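Local structure of porphyranase B (Zobellia galactanivorans, 3JUU) at residues Gly53-Ala58 / Val86-Thr91; Ser122-Leu127 / Arg239-Thr244; Arg140-Asp145 / Ala230-Glu235; Gln152-Ala157 / Pro249-Gly254. The protein hydrolyses the sulfated red-algal polysaccharide porphyran at its beta-(1->4) galactose to galactose-6-sulfate linkages, releasing mostly disaccharides. All coordinates share one frame; numbering follows the deposited sequence.

In the fold
Following the chain from the N terminus, contact 1 opens at 53-58 and closes at 86-91, complete before the others begin; it sets a substrate-side loop against a hairpin end. Three first segments follow: 122-127 opens contact 2, 140-145 contact 3 and 152-157 contact 4. On the return, 230-235 closes contact 3, which is thus nested inside the loop that 239-244 closes as contact 2, whereas contact 4, closed last at 249-254, crosses both. Contact 2 is the strand pair at the heart of the jelly roll. It touches contact 1 through the Arg57-Glu243 salt bridge and contact 3 through strand 141-150, which neighbours strand 122-128. Contact 4 joins two outer loops.

Contact 1 (Gly53-Ala58 / Val86-Thr91); sequences GWIGRA and VKNNKT
Ile55 and Ala58 lean from an irregular loop onto the end of a beta hairpin, and the contact is van der Waals packing, without hydrogen bonds between the two segments. Its packed part is at Ala58, whose methyl is covered by two residues of the hairpin: it meets Lys90, CB to CB at 3.9 Å, and also lies beside the backbone oxygen of Thr91. The solvent side is at Ile55, which reaches the exposed turn with a single atom, CD1, 3.7 Å from CB of Lys87 and 3.8 Å from ND2 of Asn88. With CG1 placed between the backbone N and the carbonyl carbon (chi1 72°) and the chain then extended, that methyl is carried outward to the hairpin. The hairpin closes in a type I' turn, with Lys87 and Lys90 hydrogen-bonded backbone to backbone in both directions. The same loop as Ile55 carries Trp54 and Arg57, probable substrate-binding residues, the latter salt-bridged to Glu243. Tyr92 of strand 90-101 packs against Ile55, Ala58 and Lys87, while backbone hydrogen bonds tie Ile55 to Phe62 of strand 60-62.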
loop_
_atom_site.group_PDB
_atom_site.type_symbol
_atom_site.label_atom_id
_atom_site.label_comp_id
_atom_site.label_asym_id
_atom_site.label_seq_id
_atom_site.Cartn_x
_atom_site.Cartn_y
_atom_site.Cartn_z
ATOM N N GLY A 53 13.182 -8.499 1.310
ATOM C CA GLY A 53 12.988 -9.608 2.316
ATOM C C GLY A 53 11.722 -10.436 1.980
ATOM O O GLY A 53 11.743 -11.649 2.087
ATOM N N TRP A 54 10.629 -9.797 1.587
ATOM C CA TRP A 54 9.372 -10.534 1.421
ATOM C C TRP A 54 9.207 -10.988 -0.036
ATOM O O TRP A 54 9.059 -10.167 -0.937
ATOM C CB TRP A 54 8.224 -9.658 1.914
ATOM C CG TRP A 54 6.880 -10.349 1.920
ATOM C CD1 TRP A 54 6.650 -11.694 2.101
ATOM C CD2 TRP A 54 5.590 -9.713 1.738
ATOM N NE1 TRP A 54 5.251 -11.912 2.038
ATOM C CE2 TRP A 54 4.613 -10.711 1.793
ATOM C CE3 TRP A 54 5.179 -8.372 1.532
ATOM C CZ2 TRP A 54 3.235 -10.417 1.673
ATOM C CZ3 TRP A 54 3.858 -8.087 1.415
ATOM C CH2 TRP A 54 2.881 -9.083 1.497
ATOM N N ILE A 55 9.265 -12.298 -0.268
ATOM C CA ILE A 55 9.150 -12.779 -1.653
ATOM C C ILE A 55 7.698 -12.906 -2.140
ATOM O O ILE A 55 7.483 -13.101 -3.338
ATOM C CB ILE A 55 9.888 -14.178 -1.819
ATOM C CG1 ILE A 55 9.098 -15.279 -1.136
ATOM C CG2 ILE A 55 11.369 -14.007 -1.315
ATOM C CD1 ILE A 55 9.673 -16.689 -1.439
ATOM N N GLY A 56 6.722 -12.783 -1.234
ATOM C CA GLY A 56 5.329 -13.038 -1.554
ATOM C C GLY A 56 4.676 -14.014 -0.635
ATOM O O GLY A 56 5.350 -14.946 -0.099
ATOM N N ARG A 57 3.389 -13.812 -0.370
ATOM C CA ARG A 57 2.658 -14.798 0.414
ATOM C C ARG A 57 2.230 -15.897 -0.553
ATOM O O ARG A 57 1.555 -15.611 -1.560
ATOM C CB ARG A 57 1.425 -14.172 1.070
ATOM C CG ARG A 57 0.552 -15.131 1.903
ATOM C CD ARG A 57 -0.596 -14.369 2.610
ATOM N NE ARG A 57 -0.141 -13.174 3.387
ATOM C CZ ARG A 57 -0.241 -11.907 3.013
ATOM N NH1 ARG A 57 -0.765 -11.523 1.824
ATOM N NH2 ARG A 57 0.190 -10.948 3.836
ATOM N N ALA A 58 2.532 -17.159 -0.228
ATOM C CA ALA A 58 2.131 -18.176 -1.226
ATOM C C ALA A 58 0.587 -18.168 -1.375
ATOM O O ALA A 58 -0.150 -18.038 -0.413
ATOM C CB ALA A 58 2.648 -19.581 -0.827
ATOM N N VAL A 86 8.618 -23.470 -6.321
ATOM C CA VAL A 86 8.598 -23.807 -4.917
ATOM C C VAL A 86 9.664 -23.003 -4.185
ATOM O O VAL A 86 10.832 -23.049 -4.570
ATOM C CB VAL A 86 8.807 -25.336 -4.680
ATOM C CG1 VAL A 86 8.911 -25.662 -3.192
ATOM C CG2 VAL A 86 7.679 -26.146 -5.302
ATOM N N LYS A 87 9.259 -22.224 -3.189
ATOM C CA LYS A 87 10.198 -21.457 -2.400
ATOM C C LYS A 87 9.794 -21.592 -0.910
ATOM O O LYS A 87 8.595 -21.486 -0.593
ATOM C CB LYS A 87 10.252 -19.991 -2.899
ATOM C CG LYS A 87 11.151 -19.853 -4.162
ATOM C CD LYS A 87 11.133 -18.444 -4.699
ATOM C CE LYS A 87 11.815 -18.290 -6.064
ATOM N NZ LYS A 87 13.297 -18.402 -5.939
ATOM N N ASN A 88 10.767 -21.826 0.008
ATOM C CA ASN A 88 10.466 -22.001 1.417
ATOM C C ASN A 88 9.435 -23.085 1.661
ATOM O O ASN A 88 8.563 -22.983 2.512
ATOM C CB ASN A 88 10.008 -20.670 2.088
ATOM C CG ASN A 88 11.123 -19.594 2.063
ATOM O OD1 ASN A 88 12.321 -19.909 2.197
ATOM N ND2 ASN A 88 10.742 -18.349 1.833
ATOM N N ASN A 89 9.560 -24.164 0.906
ATOM C CA ASN A 89 8.658 -25.314 0.977
ATOM C C ASN A 89 7.223 -25.029 0.694
ATOM O O ASN A 89 6.361 -25.842 1.063
ATOM C CB ASN A 89 8.766 -26.104 2.321
ATOM C CG ASN A 89 10.209 -26.622 2.551
ATOM O OD1 ASN A 89 10.878 -27.074 1.620
ATOM N ND2 ASN A 89 10.688 -26.527 3.775
ATOM N N LYS A 90 6.963 -23.919 0.019
ATOM C CA LYS A 90 5.568 -23.665 -0.415
ATOM C C LYS A 90 5.485 -23.508 -1.958
ATOM O O LYS A 90 6.418 -22.993 -2.613
ATOM C CB LYS A 90 5.072 -22.389 0.277
ATOM C CG LYS A 90 4.998 -22.537 1.761
ATOM C CD LYS A 90 4.306 -21.387 2.408
ATOM C CE LYS A 90 3.831 -21.826 3.832
ATOM N NZ LYS A 90 3.230 -20.729 4.704
ATOM N N THR A 91 4.342 -23.915 -2.518
ATOM C CA THR A 91 4.153 -23.795 -3.968
ATOM C C THR A 91 3.507 -22.416 -4.313
ATOM O O THR A 91 2.448 -22.053 -3.759
ATOM C CB THR A 91 3.253 -24.963 -4.433
ATOM O OG1 THR A 91 4.019 -26.194 -4.331
ATOM C CG2 THR A 91 2.859 -24.786 -5.935
#

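Contact 2 (Ser122-Leu127 / Arg239-Thr244); sequences SSTFWL and RMVVET
Trp126 and Arg239 form an antiparallel hydrogen-bonded pair, each backbone N donating to the other's O, where strands 122-127 and 239-242 run at 153° to one another. The same register brings Ser122 N to Glu243 O (2.9 Å), but the return bond is altered: Glu243 N donates to Ser122 OG at 2.9 Å instead of to a carbonyl. That hydroxyl then gives its own proton to Glu243 OE2 at 2.7 Å, meeting the carboxylate on its anti side, so one small side chain links backbone and acid. Midway, Thr124 OG1 hydrogen-bonds Val241 O at 2.7 Å, and the indole NE1 of Trp126 adds a weak bond to OG1 from within the ring plane. The indole itself lies across the start of Arg239: CB sits over the face of the five-membered ring, 3.4 Å from its centroid, and CG covers the benzene part. The chain bends at chi2 (-79°) and the guanidinium ends high above the benzene ring, its plane 73° from that of the indole, at most a weak cation-pi attraction, with NH2 in a salt bridge to Glu130. Val241 CB closes the edge of the same indole near NE1. Phe125 and Met240 point from the other face of the sheet and run side by side, CD1 to CG at 3.9 Å, into packing with Val270. A buried core on one face and, on the other, a substrate-binding side with Glu243, a probable substrate-binding residue, are characteristic of the jelly-roll beta-sandwich of glycoside hydrolase family 16.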
loop_
_atom_site.group_PDB
_atom_site.type_symbol
_atom_site.label_atom_id
_atom_site.label_comp_id
_atom_site.label_asym_id
_atom_site.label_seq_id
_atom_site.Cartn_x
_atom_site.Cartn_y
_atom_site.Cartn_z
ATOM N N SER A 122 -4.505 -8.559 -4.526
ATOM C CA SER A 122 -4.674 -7.257 -3.905
ATOM C C SER A 122 -4.206 -6.082 -4.766
ATOM O O SER A 122 -3.480 -6.248 -5.816
ATOM C CB SER A 122 -3.876 -7.285 -2.577
ATOM O OG SER A 122 -2.471 -7.122 -2.852
ATOM N N SER A 123 -4.624 -4.883 -4.353
ATOM C CA SER A 123 -4.017 -3.630 -4.824
ATOM C C SER A 123 -3.835 -2.732 -3.597
ATOM O O SER A 123 -4.828 -2.497 -2.924
ATOM C CB SER A 123 -4.989 -2.928 -5.757
ATOM O OG SER A 123 -5.185 -3.697 -6.934
ATOM N N THR A 124 -2.587 -2.367 -3.246
ATOM C CA THR A 124 -2.347 -1.815 -1.922
ATOM C C THR A 124 -1.413 -0.631 -1.967
ATOM O O THR A 124 -0.585 -0.462 -2.933
ATOM C CB THR A 124 -1.745 -2.881 -0.969
ATOM O OG1 THR A 124 -0.405 -3.221 -1.388
ATOM C CG2 THR A 124 -2.621 -4.203 -0.926
ATOM N N PHE A 125 -1.481 0.159 -0.906
ATOM C CA PHE A 125 -0.574 1.301 -0.766
ATOM C C PHE A 125 -0.423 1.487 0.759
ATOM O O PHE A 125 -1.476 1.616 1.448
ATOM C CB PHE A 125 -1.284 2.536 -1.331
ATOM C CG PHE A 125 -0.469 3.810 -1.229
ATOM C CD1 PHE A 125 0.889 3.852 -1.648
ATOM C CD2 PHE A 125 -1.039 4.997 -0.690
ATOM C CE1 PHE A 125 1.626 5.060 -1.552
ATOM C CE2 PHE A 125 -0.308 6.214 -0.610
ATOM C CZ PHE A 125 1.018 6.254 -0.990
ATOM N N TRP A 126 0.813 1.421 1.268
ATOM C CA TRP A 126 1.026 1.311 2.735
ATOM C C TRP A 126 2.437 1.695 3.139
ATOM O O TRP A 126 3.305 1.913 2.240
ATOM C CB TRP A 126 0.579 -0.053 3.307
ATOM C CG TRP A 126 1.131 -1.321 2.590
ATOM C CD1 TRP A 126 0.774 -1.737 1.329
ATOM C CD2 TRP A 126 2.107 -2.251 3.075
ATOM N NE1 TRP A 126 1.449 -2.927 1.040
ATOM C CE2 TRP A 126 2.255 -3.260 2.087
ATOM C CE3 TRP A 126 2.809 -2.385 4.303
ATOM C CZ2 TRP A 126 3.176 -4.341 2.197
ATOM C CZ3 TRP A 126 3.694 -3.485 4.468
ATOM C CH2 TRP A 126 3.860 -4.485 3.404
ATOM N N LEU A 127 2.656 1.757 4.461
ATOM C CA LEU A 127 3.961 2.138 5.033
ATOM C C LEU A 127 4.275 1.084 6.042
ATOM O O LEU A 127 3.360 0.614 6.750
ATOM C CB LEU A 127 3.800 3.503 5.822
ATOM C CG LEU A 127 3.721 4.712 4.851
ATOM C CD1 LEU A 127 2.963 5.953 5.427
ATOM C CD2 LEU A 127 5.160 5.104 4.488
ATOM N N ARG A 239 5.176 1.147 0.332
ATOM C CA ARG A 239 4.934 -0.144 -0.305
ATOM C C ARG A 239 3.785 0.016 -1.299
ATOM O O ARG A 239 2.704 0.537 -0.936
ATOM C CB ARG A 239 4.456 -1.173 0.711
ATOM C CG ARG A 239 5.487 -1.497 1.810
ATOM C CD ARG A 239 6.577 -2.498 1.237
ATOM N NE ARG A 239 7.566 -2.809 2.265
ATOM C CZ ARG A 239 8.718 -2.159 2.449
ATOM N NH1 ARG A 239 8.991 -1.080 1.780
ATOM N NH2 ARG A 239 9.572 -2.638 3.361
ATOM N N MET A 240 3.961 -0.525 -2.520
ATOM C CA MET A 240 2.848 -0.700 -3.458
ATOM C C MET A 240 2.951 -2.188 -3.882
ATOM O O MET A 240 3.943 -2.612 -4.526
ATOM C CB MET A 240 3.018 0.244 -4.689
ATOM C CG MET A 240 2.776 1.765 -4.360
ATOM S SD MET A 240 4.432 2.468 -3.816
ATOM C CE MET A 240 5.374 2.686 -5.329
ATOM N N VAL A 241 1.949 -2.981 -3.508
ATOM C CA VAL A 241 2.121 -4.447 -3.541
ATOM C C VAL A 241 0.856 -5.052 -4.074
ATOM O O VAL A 241 -0.282 -4.632 -3.728
ATOM C CB VAL A 241 2.474 -5.016 -2.123
ATOM C CG1 VAL A 241 2.364 -6.589 -2.077
ATOM C CG2 VAL A 241 3.907 -4.519 -1.695
ATOM N N VAL A 242 1.038 -6.110 -4.855
ATOM C CA VAL A 242 -0.098 -6.843 -5.432
ATOM C C VAL A 242 0.202 -8.293 -5.050
ATOM O O VAL A 242 1.232 -8.851 -5.472
ATOM C CB VAL A 242 -0.113 -6.672 -7.001
ATOM C CG1 VAL A 242 -1.118 -7.725 -7.635
ATOM C CG2 VAL A 242 -0.532 -5.222 -7.377
ATOM N N GLU A 243 -0.644 -8.894 -4.211
ATOM C CA GLU A 243 -0.268 -10.164 -3.533
ATOM C C GLU A 243 -1.476 -11.107 -3.537
ATOM O O GLU A 243 -2.592 -10.679 -3.902
ATOM C CB GLU A 243 0.072 -9.859 -2.075
ATOM C CG GLU A 243 -1.154 -9.629 -1.209
ATOM C CD GLU A 243 -0.910 -8.514 -0.205
ATOM O OE1 GLU A 243 -0.594 -8.857 0.963
ATOM O OE2 GLU A 243 -1.050 -7.326 -0.575
ATOM N N THR A 244 -1.308 -12.331 -3.035
ATOM C CA THR A 244 -2.516 -13.141 -2.691
ATOM C C THR A 244 -2.709 -13.020 -1.153
ATOM O O THR A 244 -1.742 -13.068 -0.376
ATOM C CB THR A 244 -2.281 -14.631 -3.094
ATOM O OG1 THR A 244 -0.971 -14.998 -2.607
ATOM C CG2 THR A 244 -2.289 -14.780 -4.678
#

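Contact 3 (Arg140-Asp145 / Ala230-Glu235); sequences RTTELD and ADFDIE
The backbone oxygen of Asp231 is gripped end-on by the Arg140 guanidinium, with NH1 at 2.9 Å and NH2 at 3.1 Å, both nitrogens converging on this one atom. The oxygen lies almost in the guanidinium plane. NH2 turns also to Asp233, forming a salt bridge of 3.0 Å to OD1, although the carboxylate plane is rotated 58° from that of the guanidinium. Over one face of the planar group lies CD1 of Ile234, 3.6 Å from NH2, and Tyr182 makes a cation-pi contact with the arginine. A methionine in place of Arg140 would probably leave Asp231 O without either donor and the Asp233 carboxylate without its opposite charge. These bonds fasten the loop between strands 221-226 and 237-242 to the residue just ahead of strand 141-150 in the beta-sandwich, the strand that carries Glu143, the probable catalytic nucleophile. The side chain of Glu143 starts away from the loop and pairs with Arg174. Alternate residues on the opposite side of the strand receive the aromatic ring of Phe232: Thr142 CB lies over its face, 3.9 Å from the centroid, and Leu144 CB is 4.0 Å from CE2. With its OG1 between the backbone N and the carbonyl carbon (chi1 57°), Thr142 places the hydroxyl within hydrogen-bonding distance of a water that accepts from Ile234 N at 2.9 Å.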
loop_
_atom_site.group_PDB
_atom_site.type_symbol
_atom_site.label_atom_id
_atom_site.label_comp_id
_atom_site.label_asym_id
_atom_site.label_seq_id
_atom_site.Cartn_x
_atom_site.Cartn_y
_atom_site.Cartn_z
ATOM N N ARG A 140 10.240 -3.498 17.059
ATOM C CA ARG A 140 8.791 -3.812 16.969
ATOM C C ARG A 140 8.334 -3.294 15.592
ATOM O O ARG A 140 8.983 -2.457 14.993
ATOM C CB ARG A 140 7.994 -3.073 18.064
ATOM C CG ARG A 140 8.099 -1.557 17.931
ATOM C CD ARG A 140 7.604 -0.890 19.248
ATOM N NE ARG A 140 7.830 0.562 19.243
ATOM C CZ ARG A 140 6.998 1.507 18.776
ATOM N NH1 ARG A 140 5.824 1.224 18.267
ATOM N NH2 ARG A 140 7.376 2.780 18.817
ATOM N N THR A 141 7.217 -3.847 15.108
ATOM C CA THR A 141 6.664 -3.488 13.807
ATOM C C THR A 141 5.562 -2.471 13.971
ATOM O O THR A 141 4.695 -2.632 14.849
ATOM C CB THR A 141 6.070 -4.739 13.161
ATOM O OG1 THR A 141 7.166 -5.645 12.957
ATOM C CG2 THR A 141 5.449 -4.389 11.771
ATOM N N THR A 142 5.539 -1.502 13.072
ATOM C CA THR A 142 4.456 -0.559 12.980
ATOM C C THR A 142 4.140 -0.591 11.473
ATOM O O THR A 142 4.994 -0.453 10.637
ATOM C CB THR A 142 4.864 0.911 13.391
ATOM O OG1 THR A 142 5.962 1.381 12.575
ATOM C CG2 THR A 142 5.255 1.005 14.822
ATOM N N GLU A 143 2.872 -0.843 11.148
ATOM C CA GLU A 143 2.432 -0.878 9.739
ATOM C C GLU A 143 1.242 0.034 9.630
ATOM O O GLU A 143 0.305 -0.082 10.416
ATOM C CB GLU A 143 2.024 -2.339 9.385
ATOM C CG GLU A 143 1.464 -2.445 7.925
ATOM C CD GLU A 143 1.028 -3.897 7.626
ATOM O OE1 GLU A 143 1.346 -4.841 8.405
ATOM O OE2 GLU A 143 0.319 -4.076 6.607
ATOM N N LEU A 144 1.277 0.916 8.623
ATOM C CA LEU A 144 0.198 1.896 8.367
ATOM C C LEU A 144 -0.339 1.607 6.925
ATOM O O LEU A 144 0.269 1.933 5.927
ATOM C CB LEU A 144 0.800 3.339 8.502
ATOM C CG LEU A 144 -0.203 4.513 8.706
ATOM C CD1 LEU A 144 0.544 5.836 8.744
ATOM C CD2 LEU A 144 -1.312 4.525 7.616
ATOM N N ASP A 145 -1.494 0.950 6.858
ATOM C CA ASP A 145 -2.149 0.616 5.564
ATOM C C ASP A 145 -3.089 1.722 5.108
ATOM O O ASP A 145 -4.071 2.057 5.795
ATOM C CB ASP A 145 -2.915 -0.707 5.749
ATOM C CG ASP A 145 -1.984 -1.810 6.230
ATOM O OD1 ASP A 145 -0.994 -2.109 5.502
ATOM O OD2 ASP A 145 -2.186 -2.314 7.349
ATOM N N ALA A 230 -0.026 1.582 18.917
ATOM C CA ALA A 230 1.239 1.896 19.640
ATOM C C ALA A 230 1.789 3.129 18.984
ATOM O O ALA A 230 1.379 3.498 17.855
ATOM C CB ALA A 230 2.251 0.704 19.543
ATOM N N ASP A 231 2.727 3.819 19.643
ATOM C CA ASP A 231 3.332 5.002 18.991
ATOM C C ASP A 231 3.945 4.690 17.585
ATOM O O ASP A 231 4.796 3.797 17.417
ATOM C CB ASP A 231 4.492 5.484 19.805
ATOM C CG ASP A 231 4.082 6.123 21.138
ATOM O OD1 ASP A 231 2.915 6.570 21.245
ATOM O OD2 ASP A 231 4.982 6.153 22.039
ATOM N N PHE A 232 3.541 5.454 16.590
ATOM C CA PHE A 232 4.155 5.359 15.244
ATOM C C PHE A 232 5.231 6.455 15.138
ATOM O O PHE A 232 5.020 7.449 14.455
ATOM C CB PHE A 232 3.059 5.508 14.181
ATOM C CG PHE A 232 2.289 4.199 13.889
ATOM C CD1 PHE A 232 2.289 3.121 14.797
ATOM C CD2 PHE A 232 1.592 4.056 12.684
ATOM C CE1 PHE A 232 1.570 1.905 14.557
ATOM C CE2 PHE A 232 0.875 2.810 12.424
ATOM C CZ PHE A 232 0.917 1.709 13.347
ATOM N N ASP A 233 6.371 6.272 15.848
ATOM C CA ASP A 233 7.400 7.295 15.812
ATOM C C ASP A 233 8.684 6.714 15.215
ATOM O O ASP A 233 9.799 7.222 15.529
ATOM C CB ASP A 233 7.641 7.842 17.216
ATOM C CG ASP A 233 7.930 6.744 18.225
ATOM O OD1 ASP A 233 7.939 5.550 17.869
ATOM O OD2 ASP A 233 8.031 7.079 19.438
ATOM N N ILE A 234 8.534 5.625 14.420
ATOM C CA ILE A 234 9.720 4.917 13.814
ATOM C C ILE A 234 9.668 5.200 12.304
ATOM O O ILE A 234 8.575 5.193 11.721
ATOM C CB ILE A 234 9.757 3.339 14.075
ATOM C CG1 ILE A 234 9.638 3.010 15.595
ATOM C CG2 ILE A 234 11.102 2.753 13.539
ATOM C CD1 ILE A 234 9.169 1.663 15.921
ATOM N N GLU A 235 10.826 5.424 11.695
ATOM C CA GLU A 235 10.925 5.645 10.229
ATOM C C GLU A 235 10.204 4.546 9.458
ATOM O O GLU A 235 10.325 3.346 9.789
ATOM C CB GLU A 235 12.448 5.614 9.806
ATOM C CG GLU A 235 12.639 6.071 8.365
ATOM C CD GLU A 235 14.131 6.027 7.969
ATOM O OE1 GLU A 235 14.928 5.560 8.792
ATOM O OE2 GLU A 235 14.465 6.323 6.838
HETATM O O HOH W 1 6.304 4.259 13.072
#

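Contact 4 (Gln152-Ala157 / Pro249-Gly254); sequences QITNDA and PVPKDG
The flat side-chain amide of Gln152 has Pro251 CG over one face, offset toward NE2 and 3.6 Å from that nitrogen, and a water at its NE2 edge, near the plane. NE2 donates to this water at 2.9 Å, and the water in turn donates to Asp253 OD1, so the extended glutamine meets the facing loop by van der Waals contact of its amide nitrogen with the ring and by a bridging water. The Asn155 amide serves both loops. In its own, OD1 accepts from Ala157 N, two residues on, at 3.0 Å, an Asx turn; the donor stands 53° above the carbonyl plane, not on a lone pair. In the other, ND2 donates to Trp247 O just ahead of Pro249. Between the two segments themselves, the direct hydrogen bond is made by Thr154. Its OG1 gives a hydrogen bond of 2.7 Å to Pro249 O, reaching it because OG1 stands between the backbone N and the carbonyl carbon (chi1 59°). The same hydroxyl touches the ring of Pro249 at CD, and the methyl CG2 rests 3.9 Å from Pro251 CG. A valine here would probably leave Pro249 O without its hydroxyl donor, keeping only carbon contacts to the two prolines. The facing segment finishes in a type I turn from Pro251 to Gly254, closed by Gly254 N to Pro251 O. This is loop-to-loop packing at the surface of the beta-sandwich, joining the connection that follows strand 141-150 to the one between strand 237-242 and helix 260-263.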
loop_
_atom_site.group_PDB
_atom_site.type_symbol
_atom_site.label_atom_id
_atom_site.label_comp_id
_atom_site.label_asym_id
_atom_site.label_seq_id
_atom_site.Cartn_x
_atom_site.Cartn_y
_atom_site.Cartn_z
ATOM N N GLN A 152 -11.866 -8.976 -7.006
ATOM C CA GLN A 152 -12.816 -10.073 -7.194
ATOM C C GLN A 152 -12.888 -10.811 -5.880
ATOM O O GLN A 152 -11.876 -11.309 -5.404
ATOM C CB GLN A 152 -12.312 -11.058 -8.321
ATOM C CG GLN A 152 -13.296 -12.231 -8.462
ATOM C CD GLN A 152 -12.873 -13.213 -9.590
ATOM O OE1 GLN A 152 -12.135 -12.829 -10.487
ATOM N NE2 GLN A 152 -13.323 -14.459 -9.516
ATOM N N ILE A 153 -14.062 -10.848 -5.259
ATOM C CA ILE A 153 -14.155 -11.410 -3.913
ATOM C C ILE A 153 -14.493 -12.924 -4.092
ATOM O O ILE A 153 -15.455 -13.289 -4.818
ATOM C CB ILE A 153 -15.285 -10.683 -3.132
ATOM C CG1 ILE A 153 -14.819 -9.224 -2.726
ATOM C CG2 ILE A 153 -15.611 -11.487 -1.879
ATOM C CD1 ILE A 153 -16.017 -8.393 -2.643
ATOM N N THR A 154 -13.661 -13.792 -3.533
ATOM C CA THR A 154 -13.748 -15.234 -3.740
ATOM C C THR A 154 -14.061 -16.001 -2.439
ATOM O O THR A 154 -14.105 -17.198 -2.424
ATOM C CB THR A 154 -12.427 -15.816 -4.371
ATOM O OG1 THR A 154 -11.294 -15.531 -3.518
ATOM C CG2 THR A 154 -12.192 -15.218 -5.734
ATOM N N ASN A 155 -14.283 -15.274 -1.371
ATOM C CA ASN A 155 -14.635 -15.854 -0.072
ATOM C C ASN A 155 -16.015 -15.259 0.212
ATOM O O ASN A 155 -16.188 -14.074 0.029
ATOM C CB ASN A 155 -13.662 -15.301 0.928
ATOM C CG ASN A 155 -13.801 -15.927 2.311
ATOM O OD1 ASN A 155 -14.858 -16.495 2.647
ATOM N ND2 ASN A 155 -12.757 -15.778 3.149
ATOM N N ASP A 156 -17.001 -16.043 0.651
ATOM C CA ASP A 156 -18.331 -15.426 0.960
ATOM C C ASP A 156 -18.493 -14.967 2.421
ATOM O O ASP A 156 -19.598 -14.622 2.848
ATOM C CB ASP A 156 -19.503 -16.342 0.551
ATOM C CG ASP A 156 -19.472 -17.672 1.264
ATOM O OD1 ASP A 156 -20.309 -18.537 0.896
ATOM O OD2 ASP A 156 -18.624 -17.857 2.189
ATOM N N ALA A 157 -17.403 -14.937 3.177
ATOM C CA ALA A 157 -17.425 -14.375 4.548
ATOM C C ALA A 157 -18.071 -12.975 4.574
ATOM O O ALA A 157 -17.728 -12.093 3.741
ATOM C CB ALA A 157 -15.994 -14.317 5.115
ATOM N N PRO A 249 -9.110 -16.736 -1.750
ATOM C CA PRO A 249 -8.413 -17.783 -2.462
ATOM C C PRO A 249 -8.563 -17.757 -3.996
ATOM O O PRO A 249 -9.285 -16.927 -4.558
ATOM C CB PRO A 249 -9.065 -19.101 -1.901
ATOM C CG PRO A 249 -10.413 -18.657 -1.357
ATOM C CD PRO A 249 -10.231 -17.256 -0.925
ATOM N N VAL A 250 -7.877 -18.699 -4.632
ATOM C CA VAL A 250 -7.794 -18.675 -6.095
ATOM C C VAL A 250 -9.165 -19.157 -6.649
ATOM O O VAL A 250 -9.720 -20.139 -6.146
ATOM C CB VAL A 250 -6.736 -19.732 -6.538
ATOM C CG1 VAL A 250 -6.645 -19.740 -8.128
ATOM C CG2 VAL A 250 -5.327 -19.394 -5.955
ATOM N N PRO A 251 -9.754 -18.462 -7.655
ATOM C CA PRO A 251 -11.050 -18.904 -8.236
ATOM C C PRO A 251 -10.873 -20.147 -9.127
ATOM O O PRO A 251 -9.762 -20.465 -9.534
ATOM C CB PRO A 251 -11.466 -17.737 -9.175
ATOM C CG PRO A 251 -10.470 -16.616 -8.936
ATOM C CD PRO A 251 -9.251 -17.199 -8.250
ATOM N N LYS A 252 -11.964 -20.775 -9.504
ATOM C CA LYS A 252 -11.885 -22.109 -10.139
ATOM C C LYS A 252 -11.248 -22.064 -11.532
ATOM O O LYS A 252 -10.830 -23.106 -12.081
ATOM C CB LYS A 252 -13.333 -22.683 -10.228
ATOM C CG LYS A 252 -13.806 -23.245 -8.867
ATOM C CD LYS A 252 -15.263 -23.696 -8.927
ATOM C CE LYS A 252 -15.761 -24.073 -7.513
ATOM N NZ LYS A 252 -16.754 -25.251 -7.538
ATOM N N ASP A 253 -11.267 -20.899 -12.182
ATOM C CA ASP A 253 -10.672 -20.757 -13.510
ATOM C C ASP A 253 -9.191 -20.303 -13.423
ATOM O O ASP A 253 -8.564 -20.045 -14.427
ATOM C CB ASP A 253 -11.491 -19.821 -14.432
ATOM C CG ASP A 253 -11.457 -18.332 -13.957
ATOM O OD1 ASP A 253 -10.949 -18.016 -12.851
ATOM O OD2 ASP A 253 -11.952 -17.469 -14.681
ATOM N N GLY A 254 -8.668 -20.156 -12.193
ATOM C CA GLY A 254 -7.331 -19.620 -11.932
ATOM C C GLY A 254 -7.276 -18.094 -11.705
ATOM O O GLY A 254 -6.245 -17.588 -11.251
HETATM O O HOH W 2 -12.926 -16.152 -11.871
#